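Side-chain contacts in plasmodium falciparum gamete antigen 27/25 (Plasmodium falciparum, PDB 1N81), which is of unknown biochemical function but is essential for sexual development of the parasite, and may be capable of dimerization: residues 99-102 with 103-107; 116-119 with 120-124. All blocks are in the same frame, centred on the assembly; numbering follows the deposited sequence.

Contact 1. Residues 99-102 with 103-107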
ATOM      1  N   ILE A  99       7.216 -15.594  -5.155  1.00 63.66           N
ATOM      2  CA  ILE A  99       6.379 -14.841  -4.229  1.00 61.47           C
ATOM      3  C   ILE A  99       7.180 -14.391  -3.017  1.00 65.14           C
ATOM      4  O   ILE A  99       6.866 -13.363  -2.410  1.00 64.24           O
ATOM      5  CB  ILE A  99       5.114 -15.628  -3.778  1.00 65.40           C
ATOM      6  CG1 ILE A  99       5.486 -16.825  -2.898  1.00 55.73           C
ATOM      7  CG2 ILE A  99       4.323 -16.052  -4.998  1.00 65.34           C
ATOM      8  CD1 ILE A  99       4.292 -17.644  -2.466  1.00 52.21           C
ATOM      9  N   LYS A 100       8.221 -15.143  -2.665  1.00 60.82           N
ATOM     10  CA  LYS A 100       9.069 -14.744  -1.542  1.00 56.42           C
ATOM     11  C   LYS A 100       9.748 -13.424  -1.953  1.00 54.40           C
ATOM     12  O   LYS A 100       9.909 -12.507  -1.135  1.00 53.92           O
ATOM     13  CB  LYS A 100      10.126 -15.811  -1.250  1.00 65.44           C
ATOM     14  CG  LYS A 100       9.918 -16.577   0.053  1.00 74.40           C
ATOM     15  CD  LYS A 100      10.137 -15.687   1.282  1.00 80.66           C
ATOM     16  CE  LYS A 100       9.947 -16.450   2.595  1.00 79.87           C
ATOM     17  NZ  LYS A 100       8.546 -16.937   2.840  1.00 74.93           N
ATOM     18  N   LYS A 101      10.124 -13.335  -3.229  1.00 44.46           N
ATOM     19  CA  LYS A 101      10.739 -12.130  -3.762  1.00 47.00           C
ATOM     20  C   LYS A 101       9.697 -10.997  -3.909  1.00 45.53           C
ATOM     21  O   LYS A 101      10.054  -9.837  -3.749  1.00 44.22           O
ATOM     22  CB  LYS A 101      11.379 -12.391  -5.127  1.00 47.42           C
ATOM     23  CG  LYS A 101      12.264 -11.231  -5.609  1.00 65.42           C
ATOM     24  CD  LYS A 101      12.780 -11.419  -7.042  1.00 78.90           C
ATOM     25  CE  LYS A 101      11.664 -11.327  -8.102  1.00 86.57           C
ATOM     26  NZ  LYS A 101      12.171 -11.458  -9.519  1.00 71.83           N
ATOM     27  N   ILE A 102       8.434 -11.318  -4.210  1.00 43.66           N
ATOM     28  CA  ILE A 102       7.402 -10.278  -4.353  1.00 46.02           C
ATOM     29  C   ILE A 102       7.107  -9.693  -2.983  1.00 38.21           C
ATOM     30  O   ILE A 102       6.701  -8.534  -2.863  1.00 46.11           O
ATOM     31  CB  ILE A 102       6.099 -10.811  -5.015  1.00 46.41           C
ATOM     32  CG1 ILE A 102       6.390 -11.199  -6.463  1.00 53.90           C
ATOM     33  CG2 ILE A 102       4.972  -9.702  -5.030  1.00 39.99           C
ATOM     34  CD1 ILE A 102       6.928 -10.055  -7.334  1.00 48.86           C
ATOM     35  N   ASP A 103       7.322 -10.473  -1.934  1.00 42.57           N
ATOM     36  CA  ASP A 103       7.108  -9.913  -0.616  1.00 40.48           C
ATOM     37  C   ASP A 103       8.057  -8.708  -0.412  1.00 48.23           C
ATOM     38  O   ASP A 103       7.711  -7.773   0.302  1.00 40.10           O
ATOM     39  CB  ASP A 103       7.308 -10.978   0.483  1.00 42.92           C
ATOM     40  CG  ASP A 103       5.994 -11.726   0.839  1.00 52.51           C
ATOM     41  OD1 ASP A 103       4.926 -11.397   0.277  1.00 47.52           O
ATOM     42  OD2 ASP A 103       6.027 -12.647   1.690  1.00 55.71           O
ATOM     43  N   ASP A 104       9.233  -8.709  -1.052  1.00 46.12           N
ATOM     44  CA  ASP A 104      10.171  -7.591  -0.899  1.00 45.05           C
ATOM     45  C   ASP A 104       9.682  -6.354  -1.660  1.00 44.80           C
ATOM     46  O   ASP A 104       9.900  -5.213  -1.233  1.00 43.55           O
ATOM     47  CB  ASP A 104      11.587  -7.964  -1.376  1.00 55.05           C
ATOM     48  CG  ASP A 104      12.256  -9.015  -0.485  1.00 62.35           C
ATOM     49  OD1 ASP A 104      12.029  -9.008   0.745  1.00 47.02           O
ATOM     50  OD2 ASP A 104      13.025  -9.843  -1.020  1.00 58.60           O
ATOM     51  N   TYR A 105       9.031  -6.584  -2.791  1.00 36.56           N
ATOM     52  CA  TYR A 105       8.484  -5.473  -3.559  1.00 40.62           C
ATOM     53  C   TYR A 105       7.370  -4.821  -2.715  1.00 41.68           C
ATOM     54  O   TYR A 105       7.223  -3.594  -2.699  1.00 38.00           O
ATOM     55  CB  TYR A 105       7.878  -5.981  -4.869  1.00 31.27           C
ATOM     56  CG  TYR A 105       8.871  -6.355  -5.942  1.00 43.56           C
ATOM     57  CD1 TYR A 105       9.950  -7.212  -5.678  1.00 41.59           C
ATOM     58  CD2 TYR A 105       8.682  -5.923  -7.241  1.00 40.33           C
ATOM     59  CE1 TYR A 105      10.795  -7.625  -6.694  1.00 53.63           C
ATOM     60  CE2 TYR A 105       9.513  -6.326  -8.264  1.00 54.88           C
ATOM     61  CZ  TYR A 105      10.566  -7.174  -7.992  1.00 53.76           C
ATOM     62  OH  TYR A 105      11.380  -7.542  -9.029  1.00 49.23           O
ATOM     63  N   LEU A 106       6.591  -5.653  -2.017  1.00 37.56           N
ATOM     64  CA  LEU A 106       5.494  -5.167  -1.197  1.00 34.22           C
ATOM     65  C   LEU A 106       6.078  -4.336  -0.073  1.00 36.77           C
ATOM     66  O   LEU A 106       5.575  -3.268   0.259  1.00 34.51           O
ATOM     67  CB  LEU A 106       4.673  -6.345  -0.619  1.00 31.70           C
ATOM     68  CG  LEU A 106       3.858  -7.175  -1.643  1.00 36.09           C
ATOM     69  CD1 LEU A 106       3.080  -8.269  -0.935  1.00 33.29           C
ATOM     70  CD2 LEU A 106       2.892  -6.284  -2.439  1.00 34.11           C
ATOM     71  N   TRP A 107       7.160  -4.840   0.501  1.00 37.95           N
ATOM     72  CA  TRP A 107       7.847  -4.180   1.605  1.00 37.91           C
ATOM     73  C   TRP A 107       8.301  -2.791   1.188  1.00 33.79           C
ATOM     74  O   TRP A 107       8.110  -1.815   1.923  1.00 40.76           O
ATOM     75  CB  TRP A 107       9.070  -5.008   2.010  1.00 38.62           C
ATOM     76  CG  TRP A 107       9.775  -4.578   3.234  1.00 32.08           C
ATOM     77  CD1 TRP A 107       9.596  -5.076   4.495  1.00 39.53           C
ATOM     78  CD2 TRP A 107      10.797  -3.551   3.348  1.00 29.46           C
ATOM     79  NE1 TRP A 107      10.435  -4.432   5.382  1.00 32.58           N
ATOM     80  CE2 TRP A 107      11.180  -3.502   4.711  1.00 37.83           C
ATOM     81  CE3 TRP A 107      11.416  -2.692   2.437  1.00 39.31           C
ATOM     82  CZ2 TRP A 107      12.151  -2.597   5.184  1.00 41.54           C
ATOM     83  CZ3 TRP A 107      12.380  -1.798   2.900  1.00 47.35           C
ATOM     84  CH2 TRP A 107      12.743  -1.760   4.266  1.00 43.62           C
TER
HETATM   85  O   HOH W   1       4.371 -12.221  -2.114  1.00 45.17           O

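Contact 2. Residues 116-119 with 120-124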
ATOM      1  N   VAL A 116       6.771   8.731   3.316  1.00 43.81           N
ATOM      2  CA  VAL A 116       6.125   9.901   2.774  1.00 35.17           C
ATOM      3  C   VAL A 116       5.067  10.410   3.757  1.00 39.94           C
ATOM      4  O   VAL A 116       4.890  11.624   3.896  1.00 36.80           O
ATOM      5  CB  VAL A 116       5.471   9.621   1.403  1.00 39.05           C
ATOM      6  CG1 VAL A 116       4.689  10.838   0.941  1.00 32.85           C
ATOM      7  CG2 VAL A 116       6.533   9.282   0.387  1.00 32.66           C
ATOM      8  N   SER A 117       4.386   9.498   4.461  1.00 36.79           N
ATOM      9  CA  SER A 117       3.345   9.919   5.389  1.00 38.74           C
ATOM     10  C   SER A 117       3.939  10.738   6.532  1.00 52.77           C
ATOM     11  O   SER A 117       3.254  11.614   7.082  1.00 36.08           O
ATOM     12  CB  SER A 117       2.542   8.722   5.938  1.00 35.77           C
ATOM     13  OG  SER A 117       3.199   8.069   7.001  1.00 39.01           O
ATOM     14  N   ILE A 118       5.200  10.463   6.886  1.00 41.87           N
ATOM     15  CA  ILE A 118       5.864  11.226   7.954  1.00 44.02           C
ATOM     16  C   ILE A 118       6.101  12.660   7.506  1.00 35.99           C
ATOM     17  O   ILE A 118       5.893  13.590   8.268  1.00 34.98           O
ATOM     18  CB  ILE A 118       7.251  10.655   8.342  1.00 44.96           C
ATOM     19  CG1 ILE A 118       7.108   9.245   8.927  1.00 52.20           C
ATOM     20  CG2 ILE A 118       7.929  11.608   9.354  1.00 44.84           C
ATOM     21  CD1 ILE A 118       6.144   9.160  10.105  1.00 59.01           C
ATOM     22  N   ASN A 119       6.552  12.834   6.269  1.00 38.06           N
ATOM     23  CA  ASN A 119       6.796  14.175   5.740  1.00 43.19           C
ATOM     24  C   ASN A 119       5.455  14.927   5.667  1.00 46.69           C
ATOM     25  O   ASN A 119       5.394  16.109   5.958  1.00 47.64           O
ATOM     26  CB  ASN A 119       7.453  14.104   4.350  1.00 41.16           C
ATOM     27  CG  ASN A 119       8.931  13.667   4.410  1.00 48.13           C
ATOM     28  OD1 ASN A 119       9.836  14.493   4.450  1.00 51.35           O
ATOM     29  ND2 ASN A 119       9.162  12.371   4.433  1.00 55.95           N
ATOM     30  N   VAL A 120       4.387  14.227   5.292  1.00 42.95           N
ATOM     31  CA  VAL A 120       3.058  14.839   5.228  1.00 50.65           C
ATOM     32  C   VAL A 120       2.606  15.370   6.613  1.00 51.59           C
ATOM     33  O   VAL A 120       2.237  16.533   6.753  1.00 45.67           O
ATOM     34  CB  VAL A 120       2.010  13.830   4.678  1.00 44.68           C
ATOM     35  CG1 VAL A 120       0.594  14.377   4.856  1.00 42.81           C
ATOM     36  CG2 VAL A 120       2.289  13.564   3.177  1.00 33.19           C
ATOM     37  N   ASP A 121       2.659  14.523   7.633  1.00 51.36           N
ATOM     38  CA  ASP A 121       2.268  14.918   8.988  1.00 52.93           C
ATOM     39  C   ASP A 121       3.008  16.161   9.503  1.00 58.14           C
ATOM     40  O   ASP A 121       2.442  16.970  10.246  1.00 52.73           O
ATOM     41  CB  ASP A 121       2.543  13.794   9.996  1.00 48.48           C
ATOM     42  CG  ASP A 121       1.686  12.570   9.777  1.00 52.44           C
ATOM     43  OD1 ASP A 121       0.654  12.651   9.068  1.00 47.97           O
ATOM     44  OD2 ASP A 121       2.054  11.515  10.340  1.00 52.73           O
ATOM     45  N   HIS A 122       4.277  16.292   9.132  1.00 52.98           N
ATOM     46  CA  HIS A 122       5.078  17.412   9.596  1.00 59.95           C
ATOM     47  C   HIS A 122       4.868  18.701   8.832  1.00 58.10           C
ATOM     48  O   HIS A 122       5.329  19.738   9.285  1.00 56.22           O
ATOM     49  CB  HIS A 122       6.566  17.063   9.572  1.00 59.67           C
ATOM     50  CG  HIS A 122       6.937  15.918  10.469  1.00 85.53           C
ATOM     51  ND1 HIS A 122       8.229  15.445  10.573  1.00 90.36           N
ATOM     52  CD2 HIS A 122       6.183  15.138  11.282  1.00 86.25           C
ATOM     53  CE1 HIS A 122       8.254  14.420  11.409  1.00 92.41           C
ATOM     54  NE2 HIS A 122       7.026  14.214  11.852  1.00 94.11           N
ATOM     55  N   ALA A 123       4.204  18.650   7.678  1.00 48.23           N
ATOM     56  CA  ALA A 123       3.966  19.874   6.909  1.00 51.98           C
ATOM     57  C   ALA A 123       2.811  20.642   7.567  1.00 53.61           C
ATOM     58  O   ALA A 123       1.872  20.048   8.096  1.00 52.05           O
ATOM     59  CB  ALA A 123       3.643  19.551   5.466  1.00 55.18           C
ATOM     60  N   ARG A 124       2.902  21.963   7.539  1.00 58.81           N
ATOM     61  CA  ARG A 124       1.912  22.832   8.170  1.00 64.90           C
ATOM     62  C   ARG A 124       0.591  22.979   7.422  1.00 57.58           C
ATOM     63  O   ARG A 124      -0.468  22.677   7.952  1.00 62.95           O
ATOM     64  CB  ARG A 124       2.533  24.219   8.363  1.00 71.34           C
ATOM     65  CG  ARG A 124       1.786  25.150   9.302  1.00 83.05           C
ATOM     66  CD  ARG A 124       2.529  26.483   9.405  1.00 96.26           C
ATOM     67  NE  ARG A 124       2.122  27.250  10.583  1.00109.51           N
ATOM     68  CZ  ARG A 124       2.739  28.349  11.016  1.00112.19           C
ATOM     69  NH1 ARG A 124       3.798  28.820  10.365  1.00109.92           N
ATOM     70  NH2 ARG A 124       2.305  28.967  12.111  1.00106.97           N
TER
HETATM   71  O   HOH W   2       2.056   8.815   9.480  1.00 34.05           O

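Contact 1. Residues 99-102 with 103-107
Ile99 O is held by two donors, the backbone N of Asp103 at 3.0 Å and a water at 2.8 Å. The water also donates to Asp103 OD1, 2.6 Å away, so it bridges the carbonyl and the carboxylate within one turn of helix 96-122, in this all-helical protein. Asp103 OD1 has a further partner, Ser27 OG on helix 13-35, and this second bond ties the bridged turn to the neighbouring helix.

The backbone bonding is uneven. Leu106 N reaches Ile102 O at 3.0 Å with an N-H...O angle of 156°, the regular i to i+4 pattern. Asp104 N instead takes Lys101 O, three residues back, at 3.0 Å; the donor stands well above the carbonyl plane and the angle is 138°, which is the geometry of a 3-10-like turn. Asp103 N adds a weak bond to Lys100 O beside its stronger one to Ile99 O, consistent with a locally tightened helix.

On the buried flank Ile102 serves two neighbours with different branches. Its CD1 lies over one face of the Tyr105 ring, 4.4 Å from CG, because CG1 sits beside the backbone N (chi1 -66°) and chi2 then turns CD1 to the ring. The other branch, CG2, meets Leu106 CG. Beyond the segments Tyr88 packs edge-to-face with the Tyr105 ring and also touches Ile102.

The aliphatic chain of Lys101 crosses Tyr105 at an angle. A bend at chi3 brings CE within 3.9 Å of Tyr105 OH, while Lys101 O lies 3.3 Å from Tyr105 CD1, approaching the ring obliquely.

Contact 2. Residues 116-119 with 120-124
Backbone hydrogen bonds link Val116 to Val120, Ser117 to Asp121 and Ile118 to His122, the i to i+4 ladder of the last turns of helix 96-122. Asp121 N to Ser117 O is the straightest, 3.0 Å with an N-H...O angle of 169°. The ladder then slackens: His122 N stands 3.3 Å from Ile118 O, and Ala123 N makes a weak bond to Asn119 O as well as one to Val120 O, only three residues back. Ala123 has an extended psi of 145°, so the chain has left the helix there.

Water supplies the side-chain polar link. It donates to Ser117 OG and to Asp121 OD2, each at 2.8 Å, and so spans one turn. Both side chains have further partners: Ser117 OG bonds to Glu114 O, and Asp121 OD1 to Ser176 OG. The two oxygens of the carboxylate thus have different partners, which should restrain its rotation.

Apolar and CH-pi contacts complete the set. Ile118 CG2 stands 3.9 Å from the His122 ring centroid and 30° off the normal, over the face, with CE1 its nearest ring atom at 3.5 Å. The two side chains run side by side in the same direction; CG of His122 lies beside its backbone N, which carries the ring back along the helix above Ile118 O. His122 ND1 is hydrogen-bonded to Glu4 OE2, a second restraint on the ring. Elsewhere on the turn Val116 CG1 meets Val120 CG2 at 4.3 Å.

The valines face other helices, Val116 touching Leu170 of helix 156-173 and Val120 reaching Ile132 and Met133 of helix 126-133, while Ile118 packs on His8 and Leu11 of the N-terminal segment.

How the contacts relate
Contacts 1 and 2 lie in series along helix 96-122, the first near its start and the second at its end, running on into the loop that follows. Their centres are 26 Å apart and their nearest atoms about 11 Å, so they do not touch and are joined through the helix between them. Contact 1 is the nearer to the middle of the chain, 13 Å from its centre against 17 Å, and both turns carry a water bridge to an aspartate. Around contact 1 the helix meets helices 13-35 and 71-89, around contact 2 helices 126-133 and 156-173.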